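Local coordinates for protein galactose mutarotase related enzyme (Lactobacillus casei, PDB 3Q1N) that probably binds a carbohydrate and may act as an aldose 1-epimerase-like isomerase, at residues F156-T162 against N194-H200; D201-G205 against I241-H246; L207-S213 against P237-W242. All blocks are in the same frame, centred on the assembly; numbering follows the deposited sequence.

Interaction 1: F156-T162 against N194-H200; sequences FDDYDLT and NRLPLTH. With EDO (1,2-ethanediol), chain L.
Antiparallel pairing at the edge of a large beta sheet joins D160, L161 and T162 to P197, L196 and R195, the segment axes running at 165° to each other. L161 and L196 form the hydrogen-bonded pair: L196 N reaches L161 O at 2.8 Å, and L161 N bonds to L196 O in return. The pairing continues beyond it, where L198 N donates to Y159 O at 2.9 Å. The return bond of this same pair is replaced by a water, which accepts from Y159 N and bridges it to L198 O.

On the face carrying D160, T162, R195 and P197, the carboxylate of D160 lies against the aliphatic part of R195, with OD2 3.2 Å from R195 CD. In the conformer described, the R195 chain bends at chi3 (-70°), which brings NH1 back to D160 OD2 at 3.5 Å in a weak, long salt bridge at the guanidinium edge, doubtful because R195 has a second conformer. On the other face L161 CB meets L198 CD1 at 4.1 Å, and both leucines continue inward onto I241 of strand 238-242.

Past the strands, the F156 and H200 rings form an offset stack, centroids 4.1 Å apart and planes at 20°. F156 CE2 sits over the centre of the imidazole, while F156 CD2 approaches L198 O at 3.4 Å. H200 opens the short helix 200-203, whose N-cap is T199. Strand 195-197 is the outermost strand here, with 160-164 next inward, an edge pairing within the antiparallel beta-sandwich typical of the galactose mutarotase-like fold.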
loop_
_atom_site.group_PDB
_atom_site.type_symbol
_atom_site.label_atom_id
_atom_site.label_comp_id
_atom_site.label_asym_id
_atom_site.label_seq_id
_atom_site.Cartn_x
_atom_site.Cartn_y
_atom_site.Cartn_z
ATOM N N PHE A 156 19.285 -9.555 1.117
ATOM C CA PHE A 156 19.080 -8.314 0.375
ATOM C C PHE A 156 20.446 -7.628 0.193
ATOM O O PHE A 156 21.272 -7.597 1.107
ATOM C CB PHE A 156 18.095 -7.370 1.061
ATOM C CG PHE A 156 16.730 -7.948 1.262
ATOM C CD1 PHE A 156 15.979 -8.381 0.171
ATOM C CD2 PHE A 156 16.204 -8.045 2.531
ATOM C CE1 PHE A 156 14.709 -8.910 0.346
ATOM C CE2 PHE A 156 14.923 -8.603 2.731
ATOM C CZ PHE A 156 14.182 -9.018 1.630
ATOM N N ASP A 157 20.704 -7.080 -0.994
ATOM C CA ASP A 157 22.052 -6.538 -1.277
ATOM C C ASP A 157 22.241 -5.086 -0.840
ATOM O O ASP A 157 22.331 -4.173 -1.683
ATOM C CB ASP A 157 22.374 -6.687 -2.763
ATOM C CG ASP A 157 23.821 -6.361 -3.104
ATOM O OD1 ASP A 157 24.676 -6.355 -2.177
ATOM O OD2 ASP A 157 24.118 -6.146 -4.319
ATOM N N ASP A 158 22.317 -4.891 0.473
ATOM C CA ASP A 158 22.587 -3.588 1.084
ATOM C C ASP A 158 21.567 -2.498 0.698
ATOM O O ASP A 158 21.931 -1.397 0.316
ATOM C CB ASP A 158 24.029 -3.163 0.787
ATOM C CG ASP A 158 25.047 -4.168 1.309
ATOM O OD1 ASP A 158 24.723 -4.886 2.305
ATOM O OD2 ASP A 158 26.149 -4.224 0.723
ATOM N N TYR A 159 20.283 -2.822 0.847
ATOM C CA TYR A 159 19.199 -1.883 0.626
ATOM C C TYR A 159 18.813 -1.219 1.936
ATOM O O TYR A 159 18.740 -1.884 3.013
ATOM C CB TYR A 159 17.966 -2.585 0.028
ATOM C CG TYR A 159 18.107 -2.831 -1.463
ATOM C CD1 TYR A 159 18.778 -3.953 -1.957
ATOM C CD2 TYR A 159 17.601 -1.931 -2.372
ATOM C CE1 TYR A 159 18.957 -4.139 -3.293
ATOM C CE2 TYR A 159 17.730 -2.129 -3.720
ATOM C CZ TYR A 159 18.416 -3.229 -4.183
ATOM O OH TYR A 159 18.574 -3.465 -5.526
ATOM N N ASP A 160 18.580 0.081 1.868
ATOM C CA ASP A 160 18.075 0.835 3.004
ATOM C C ASP A 160 16.866 1.616 2.539
ATOM O O ASP A 160 16.680 1.844 1.342
ATOM C CB ASP A 160 19.093 1.890 3.530
ATOM C CG ASP A 160 20.386 1.311 4.132
ATOM O OD1 ASP A 160 20.555 0.110 4.415
ATOM O OD2 ASP A 160 21.317 2.132 4.262
ATOM N N LEU A 161 16.006 1.975 3.494
ATOM C CA LEU A 161 15.009 2.990 3.304
ATOM C C LEU A 161 15.534 4.242 3.960
ATOM O O LEU A 161 15.931 4.217 5.120
ATOM C CB LEU A 161 13.694 2.581 3.960
ATOM C CG LEU A 161 12.508 3.416 3.520
ATOM C CD1 LEU A 161 12.126 3.039 2.121
ATOM C CD2 LEU A 161 11.311 3.216 4.486
ATOM N N THR A 162 15.564 5.334 3.209
ATOM C CA THR A 162 15.959 6.624 3.741
ATOM C C THR A 162 14.743 7.517 3.696
ATOM O O THR A 162 14.031 7.544 2.675
ATOM C CB THR A 162 17.138 7.233 2.949
ATOM O OG1 THR A 162 18.216 6.299 2.928
ATOM C CG2 THR A 162 17.630 8.516 3.584
ATOM N N ASN A 194 17.810 8.771 9.996
ATOM C CA ASN A 194 16.775 8.649 8.983
ATOM C C ASN A 194 16.972 7.488 8.005
ATOM O O ASN A 194 16.294 7.424 7.008
ATOM C CB ASN A 194 16.613 9.940 8.202
ATOM C CG ASN A 194 17.749 10.212 7.286
ATOM O OD1 ASN A 194 18.871 9.810 7.532
ATOM N ND2 ASN A 194 17.468 10.906 6.179
ATOM N N ARG A 195 17.834 6.553 8.355
ATOM C CA ARG A 195 18.182 5.442 7.485
ATOM C C ARG A 195 17.839 4.128 8.197
ATOM O O ARG A 195 18.233 3.919 9.380
ATOM C CB ARG A 195 19.674 5.533 7.165
ATOM C CG ARG A 195 20.165 4.622 6.074
ATOM C CD ARG A 195 21.657 4.883 5.831
ATOM N NE ARG A 195 21.859 6.180 5.207
ATOM C CZ ARG A 195 21.886 6.372 3.894
ATOM N NH1 ARG A 195 21.740 5.343 3.059
ATOM N NH2 ARG A 195 22.069 7.591 3.419
ATOM N N LEU A 196 17.090 3.265 7.514
ATOM C CA LEU A 196 16.719 1.946 8.054
ATOM C C LEU A 196 17.260 0.851 7.136
ATOM O O LEU A 196 16.791 0.705 6.014
ATOM C CB LEU A 196 15.217 1.807 8.180
ATOM C CG LEU A 196 14.686 0.491 8.744
ATOM C CD1 LEU A 196 15.219 0.227 10.173
ATOM C CD2 LEU A 196 13.148 0.467 8.677
ATOM N N PRO A 197 18.267 0.091 7.591
ATOM C CA PRO A 197 18.729 -1.028 6.776
ATOM C C PRO A 197 17.622 -2.064 6.659
ATOM O O PRO A 197 16.946 -2.368 7.657
ATOM C CB PRO A 197 19.925 -1.570 7.568
ATOM C CG PRO A 197 20.381 -0.390 8.448
ATOM C CD PRO A 197 19.078 0.265 8.806
ATOM N N LEU A 198 17.398 -2.576 5.452
ATOM C CA LEU A 198 16.311 -3.516 5.189
ATOM C C LEU A 198 16.898 -4.925 5.028
ATOM O O LEU A 198 17.506 -5.259 4.002
ATOM C CB LEU A 198 15.534 -3.083 3.937
ATOM C CG LEU A 198 14.942 -1.670 4.020
ATOM C CD1 LEU A 198 14.180 -1.329 2.736
ATOM C CD2 LEU A 198 14.010 -1.508 5.237
ATOM N N THR A 199 16.752 -5.726 6.078
ATOM C CA THR A 199 17.405 -7.014 6.174
ATOM C C THR A 199 16.344 -8.060 6.488
ATOM O O THR A 199 15.217 -7.734 6.933
ATOM C CB THR A 199 18.438 -7.024 7.289
ATOM O OG1 THR A 199 17.766 -6.826 8.530
ATOM C CG2 THR A 199 19.494 -5.937 7.071
ATOM N N HIS A 200 16.701 -9.315 6.263
ATOM C CA HIS A 200 15.813 -10.402 6.678
ATOM C C HIS A 200 15.715 -10.463 8.186
ATOM O O HIS A 200 14.655 -10.763 8.713
ATOM C CB HIS A 200 16.239 -11.739 6.084
ATOM C CG HIS A 200 15.831 -11.898 4.656
ATOM N ND1 HIS A 200 14.514 -12.014 4.268
ATOM C CD2 HIS A 200 16.560 -11.923 3.522
ATOM C CE1 HIS A 200 14.456 -12.107 2.950
ATOM N NE2 HIS A 200 15.681 -12.062 2.474
HETATM C C1 EDO L . 23.636 -8.539 -6.591
HETATM O O1 EDO L . 24.499 -7.476 -7.067
HETATM C C2 EDO L . 22.301 -8.723 -7.342
HETATM O O2 EDO L . 22.435 -8.966 -8.766
HETATM O O HOH W 1 20.052 -4.813 2.988
#

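Interaction 2: D201-G205 against I241-H246; sequences DLLDG and IWSPEH
D204 and H246 meet through both backbone and side chain. H246 N donates to D204 OD1 at 3.1 Å with an N-H...O angle of 160°, approaching from above the carboxylate plane, 72° out of it. The imidazole of H246 then lies against the same aspartate: D204 CB stands over one ring face, 4.2 Å from the centroid in a CH-pi contact, and the carboxylate and ring planes are stacked 30° apart. CG of D204 lies anti to the carbonyl carbon, which puts OD1 at the H246 amide. A water 2.8 Å from D204 OD1 sits between this oxygen and S243 O, linking the two segments.

The apolar half of the contact is made by L203. Its CD2 methyl packs on I241 CG2 at 3.8 Å, the two side chains crossing at about a right angle, and it lies equally near I241 O. L203 CD1 comes to 4.2 Å from S243 CB. Between these two halves a second water bridges the backbones, donating to L203 O at 2.8 Å and accepting from S243 N, so that L203 and S243 are joined through solvent.

Further out, E245 places its CB 3.5 Å from D204 O. In the conformer described, its bent chain carries OE1 to the edge of the W242 indole, where NE1 makes a weak hydrogen bond to it, doubtful because E245 has a second conformer. S243 OG is held by the backbone oxygen of F251, and F156 touches both L203 and S243. W242 also meets the rings of W42 and H143. The arrangement is a helix-to-strand junction, a short helix and its following turn set against the exit of a central strand in a galactose mutarotase-like beta-sandwich.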
loop_
_atom_site.group_PDB
_atom_site.type_symbol
_atom_site.label_atom_id
_atom_site.label_comp_id
_atom_site.label_asym_id
_atom_site.label_seq_id
_atom_site.Cartn_x
_atom_site.Cartn_y
_atom_site.Cartn_z
ATOM N N ASP A 201 16.821 -10.160 8.874
ATOM C CA ASP A 201 16.797 -10.018 10.330
ATOM C C ASP A 201 15.699 -9.049 10.799
ATOM O O ASP A 201 14.987 -9.347 11.753
ATOM C CB ASP A 201 18.158 -9.571 10.874
ATOM C CG ASP A 201 19.153 -10.734 11.041
ATOM O OD1 ASP A 201 18.803 -11.909 10.799
ATOM O OD2 ASP A 201 20.302 -10.454 11.415
ATOM N N LEU A 202 15.558 -7.909 10.125
ATOM C CA LEU A 202 14.475 -6.970 10.410
ATOM C C LEU A 202 13.117 -7.555 9.974
ATOM O O LEU A 202 12.137 -7.551 10.740
ATOM C CB LEU A 202 14.700 -5.643 9.673
ATOM C CG LEU A 202 13.584 -4.573 9.792
ATOM C CD1 LEU A 202 13.432 -4.061 11.233
ATOM C CD2 LEU A 202 13.784 -3.423 8.777
ATOM N N LEU A 203 13.038 -8.023 8.736
ATOM C CA LEU A 203 11.701 -8.266 8.136
ATOM C C LEU A 203 11.080 -9.633 8.445
ATOM O O LEU A 203 9.877 -9.817 8.253
ATOM C CB LEU A 203 11.740 -8.008 6.618
ATOM C CG LEU A 203 12.047 -6.547 6.266
ATOM C CD1 LEU A 203 12.394 -6.431 4.793
ATOM C CD2 LEU A 203 10.877 -5.594 6.669
ATOM N N ASP A 204 11.876 -10.577 8.914
ATOM C CA ASP A 204 11.389 -11.940 9.150
ATOM C C ASP A 204 10.350 -12.007 10.239
ATOM O O ASP A 204 9.567 -12.963 10.275
ATOM C CB ASP A 204 12.555 -12.902 9.437
ATOM C CG ASP A 204 13.232 -13.406 8.160
ATOM O OD1 ASP A 204 12.717 -13.145 7.066
ATOM O OD2 ASP A 204 14.302 -14.042 8.222
ATOM N N GLY A 205 10.303 -10.992 11.101
ATOM C CA GLY A 205 9.301 -10.891 12.160
ATOM C C GLY A 205 7.984 -10.261 11.735
ATOM O O GLY A 205 7.111 -9.982 12.580
ATOM N N ILE A 241 6.936 -1.631 5.393
ATOM C CA ILE A 241 7.919 -2.419 4.664
ATOM C C ILE A 241 7.638 -3.895 4.939
ATOM O O ILE A 241 7.399 -4.286 6.092
ATOM C CB ILE A 241 9.354 -2.070 5.092
ATOM C CG1 ILE A 241 9.587 -0.550 5.036
ATOM C CG2 ILE A 241 10.383 -2.796 4.199
ATOM C CD1 ILE A 241 9.309 0.190 6.373
ATOM N N TRP A 242 7.653 -4.702 3.884
ATOM C CA TRP A 242 7.321 -6.150 3.963
ATOM C C TRP A 242 8.050 -6.953 2.900
ATOM O O TRP A 242 8.217 -6.505 1.784
ATOM C CB TRP A 242 5.800 -6.376 3.815
ATOM C CG TRP A 242 5.442 -7.809 3.719
ATOM C CD1 TRP A 242 5.443 -8.744 4.729
ATOM C CD2 TRP A 242 5.097 -8.509 2.534
ATOM N NE1 TRP A 242 5.099 -9.974 4.232
ATOM C CE2 TRP A 242 4.867 -9.854 2.891
ATOM C CE3 TRP A 242 4.928 -8.122 1.194
ATOM C CZ2 TRP A 242 4.495 -10.822 1.952
ATOM C CZ3 TRP A 242 4.537 -9.058 0.281
ATOM C CH2 TRP A 242 4.330 -10.411 0.664
ATOM N N SER A 243 8.541 -8.126 3.284
ATOM C CA SER A 243 8.987 -9.142 2.338
ATOM C C SER A 243 8.680 -10.496 2.947
ATOM O O SER A 243 8.763 -10.644 4.161
ATOM C CB SER A 243 10.480 -9.033 2.088
ATOM O OG SER A 243 10.824 -9.801 0.964
ATOM N N PRO A 244 8.272 -11.459 2.126
ATOM C CA PRO A 244 7.864 -12.757 2.665
ATOM C C PRO A 244 8.827 -13.303 3.728
ATOM O O PRO A 244 10.049 -13.439 3.499
ATOM C CB PRO A 244 7.872 -13.654 1.433
ATOM C CG PRO A 244 7.444 -12.721 0.308
ATOM C CD PRO A 244 8.088 -11.384 0.661
ATOM N N GLU A 245 8.228 -13.632 4.876
ATOM C CA GLU A 245 8.968 -13.991 6.071
ATOM C C GLU A 245 9.612 -15.369 5.914
ATOM O O GLU A 245 8.995 -16.306 5.399
ATOM C CB GLU A 245 8.048 -13.960 7.291
ATOM C CG GLU A 245 7.326 -12.624 7.515
ATOM C CD GLU A 245 5.844 -12.662 7.143
ATOM O OE1 GLU A 245 5.502 -12.833 5.945
ATOM O OE2 GLU A 245 5.015 -12.507 8.060
ATOM N N HIS A 246 10.864 -15.477 6.339
ATOM C CA HIS A 246 11.648 -16.718 6.274
ATOM C C HIS A 246 11.825 -17.275 4.867
ATOM O O HIS A 246 12.078 -18.446 4.690
ATOM C CB HIS A 246 11.076 -17.760 7.264
ATOM C CG HIS A 246 11.019 -17.251 8.668
ATOM N ND1 HIS A 246 12.152 -17.082 9.441
ATOM C CD2 HIS A 246 9.979 -16.801 9.415
ATOM C CE1 HIS A 246 11.808 -16.561 10.607
ATOM N NE2 HIS A 246 10.496 -16.380 10.617
HETATM O O HOH W 2 8.127 -8.636 6.382
HETATM O O HOH W 3 11.728 -11.104 5.378
#

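Interaction 3: L207-S213 against P237-W242; sequences LVILANS and PYLTIW
V208 and I241 exchange two backbone hydrogen bonds: V208 N reaches I241 O at 2.9 Å, and I241 N returns one to V208 O. Two residues on, L210 N donates to L239 O at 2.8 Å. Between these hydrogen-bonded pairs lies the non-hydrogen-bonded pair I209 and T240, whose backbones bond outward instead, I209 to F173 of strand 171-175 and T240 to E255. V208 O also receives the CA-H of T240, at 3.2 Å between T240 CA and V208 O.

Strand 238-242 is an inner strand of an antiparallel sheet of the galactose mutarotase-like fold, lying between 208-210 and 251-258. Beyond the strand, in the one of its two conformers described, S213 OG donates to P237 O at 2.9 Å, while the amide group of N212 is satisfied by Q171 and P169. L207 O accepts from R172.

T240 OG1 is the exception: with OG1 anti to the carbonyl carbon (chi1 -63°), it lies alongside I209, 3.4 Å from both I209 CG1 and I209 CG2, and this buried hydroxyl has no polar partner in the model. I209 CG2 extends the same face to Y238 CB.

On the other face L210 CG meets I241 CD1 at 3.8 Å, a contact that is doubtful to the extent that it rests on one of two I241 conformers, and L210 CD1 touches L239 CD2. Cutting L210 back to an alanine would probably open a gap beside I241 CD1 and L239, while sparing the backbone bond to L239 O. L210 also rests on I188 from a neighbouring loop.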
loop_
_atom_site.group_PDB
_atom_site.type_symbol
_atom_site.label_atom_id
_atom_site.label_comp_id
_atom_site.label_asym_id
_atom_site.label_seq_id
_atom_site.Cartn_x
_atom_site.Cartn_y
_atom_site.Cartn_z
ATOM N N LEU A 207 5.624 -7.538 8.931
ATOM C CA LEU A 207 5.536 -6.185 8.414
ATOM C C LEU A 207 6.042 -5.112 9.429
ATOM O O LEU A 207 5.807 -5.220 10.643
ATOM C CB LEU A 207 4.092 -5.901 8.003
ATOM C CG LEU A 207 3.008 -5.691 9.066
ATOM C CD1 LEU A 207 1.725 -5.273 8.368
ATOM C CD2 LEU A 207 2.770 -6.936 9.969
ATOM N N VAL A 208 6.792 -4.127 8.917
ATOM C CA VAL A 208 7.311 -3.000 9.685
ATOM C C VAL A 208 6.533 -1.735 9.301
ATOM O O VAL A 208 6.701 -1.174 8.221
ATOM C CB VAL A 208 8.831 -2.796 9.410
ATOM C CG1 VAL A 208 9.388 -1.558 10.191
ATOM C CG2 VAL A 208 9.624 -4.079 9.811
ATOM N N ILE A 209 5.628 -1.327 10.171
ATOM C CA ILE A 209 4.762 -0.170 9.909
ATOM C C ILE A 209 5.336 1.085 10.560
ATOM O O ILE A 209 5.236 1.244 11.766
ATOM C CB ILE A 209 3.325 -0.385 10.442
ATOM C CG1 ILE A 209 2.774 -1.735 10.020
ATOM C CG2 ILE A 209 2.431 0.770 9.955
ATOM C CD1 ILE A 209 1.432 -2.107 10.728
ATOM N N LEU A 210 5.945 1.962 9.777
ATOM C CA LEU A 210 6.524 3.196 10.318
ATOM C C LEU A 210 5.434 4.148 10.781
ATOM O O LEU A 210 4.474 4.453 10.040
ATOM C CB LEU A 210 7.393 3.921 9.266
ATOM C CG LEU A 210 8.530 3.099 8.671
ATOM C CD1 LEU A 210 9.301 3.980 7.670
ATOM C CD2 LEU A 210 9.484 2.587 9.725
ATOM N N ALA A 211 5.595 4.615 12.010
ATOM C CA ALA A 211 4.619 5.447 12.688
ATOM C C ALA A 211 4.837 6.938 12.479
ATOM O O ALA A 211 3.967 7.735 12.866
ATOM C CB ALA A 211 4.628 5.131 14.172
ATOM N N ASN A 212 5.966 7.327 11.874
ATOM C CA ASN A 212 6.344 8.740 11.778
ATOM C C ASN A 212 5.621 9.431 10.625
ATOM O O ASN A 212 6.070 9.406 9.479
ATOM C CB ASN A 212 7.880 8.897 11.668
ATOM C CG ASN A 212 8.628 8.156 12.743
ATOM O OD1 ASN A 212 8.703 6.945 12.708
ATOM N ND2 ASN A 212 9.272 8.885 13.662
ATOM N N SER A 213 4.489 10.083 10.926
ATOM C CA SER A 213 3.615 10.597 9.863
ATOM C C SER A 213 4.132 11.807 9.127
ATOM O O SER A 213 3.607 12.160 8.063
ATOM C CB SER A 213 2.223 10.889 10.419
ATOM O OG SER A 213 1.689 9.721 10.984
ATOM N N PRO A 237 -0.373 8.699 6.304
ATOM C CA PRO A 237 0.232 8.801 7.633
ATOM C C PRO A 237 1.225 7.712 7.945
ATOM O O PRO A 237 2.160 7.943 8.708
ATOM C CB PRO A 237 -0.963 8.768 8.591
ATOM C CG PRO A 237 -2.067 8.147 7.820
ATOM C CD PRO A 237 -1.836 8.542 6.356
ATOM N N TYR A 238 1.070 6.524 7.366
ATOM C CA TYR A 238 1.982 5.411 7.726
ATOM C C TYR A 238 2.578 4.788 6.466
ATOM O O TYR A 238 2.080 5.021 5.359
ATOM C CB TYR A 238 1.229 4.367 8.571
ATOM C CG TYR A 238 0.428 4.987 9.683
ATOM C CD1 TYR A 238 1.047 5.719 10.660
ATOM C CD2 TYR A 238 -0.975 4.894 9.706
ATOM C CE1 TYR A 238 0.352 6.318 11.657
ATOM C CE2 TYR A 238 -1.694 5.501 10.752
ATOM C CZ TYR A 238 -0.993 6.176 11.725
ATOM O OH TYR A 238 -1.625 6.820 12.764
ATOM N N LEU A 239 3.655 4.015 6.647
ATOM C CA LEU A 239 4.422 3.451 5.549
ATOM C C LEU A 239 4.950 2.118 5.985
ATOM O O LEU A 239 5.679 2.055 6.986
ATOM C CB LEU A 239 5.590 4.372 5.149
ATOM C CG LEU A 239 6.328 3.961 3.863
ATOM C CD1 LEU A 239 5.412 4.033 2.630
ATOM C CD2 LEU A 239 7.596 4.859 3.663
ATOM N N THR A 240 4.632 1.065 5.242
ATOM C CA THR A 240 4.941 -0.285 5.689
ATOM C C THR A 240 5.946 -0.982 4.778
ATOM O O THR A 240 5.833 -0.923 3.561
ATOM C CB THR A 240 3.665 -1.110 5.805
ATOM O OG1 THR A 240 2.836 -0.510 6.811
ATOM C CG2 THR A 240 3.948 -2.552 6.197
ATOM N N ILE A 241 6.936 -1.631 5.393
ATOM C CA ILE A 241 7.919 -2.419 4.664
ATOM C C ILE A 241 7.638 -3.895 4.939
ATOM O O ILE A 241 7.399 -4.286 6.092
ATOM C CB ILE A 241 9.354 -2.070 5.092
ATOM C CG1 ILE A 241 9.587 -0.550 5.036
ATOM C CG2 ILE A 241 10.383 -2.796 4.199
ATOM C CD1 ILE A 241 9.309 0.190 6.373
ATOM N N TRP A 242 7.653 -4.702 3.884
ATOM C CA TRP A 242 7.321 -6.150 3.963
ATOM C C TRP A 242 8.050 -6.953 2.900
ATOM O O TRP A 242 8.217 -6.505 1.784
ATOM C CB TRP A 242 5.800 -6.376 3.815
ATOM C CG TRP A 242 5.442 -7.809 3.719
ATOM C CD1 TRP A 242 5.443 -8.744 4.729
ATOM C CD2 TRP A 242 5.097 -8.509 2.534
ATOM N NE1 TRP A 242 5.099 -9.974 4.232
ATOM C CE2 TRP A 242 4.867 -9.854 2.891
ATOM C CE3 TRP A 242 4.928 -8.122 1.194
ATOM C CZ2 TRP A 242 4.495 -10.822 1.952
ATOM C CZ3 TRP A 242 4.537 -9.058 0.281
ATOM C CH2 TRP A 242 4.330 -10.411 0.664
#

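In the fold
Followed from the N terminus, the chain first closes a loop when 194-200 returns to 156-162 in interaction 1. The short helix 200-203 follows directly, and the next two contacts leave from 201-205 and 207-213 in turn. Both end on strand 238-242 and its exit, and because 207-213 meets 237-242 before 241-246 reaches back to 201-205, interaction 3 nests essentially inside interaction 2, sharing I241 and W242 with it. Interaction 1 stands before both in series, yet touches them, L161 packing on L210, L239 and I241. Together they tie the edge of the large sheet, both directly and by way of the helix, to the sheet containing 208-210 and 238-242.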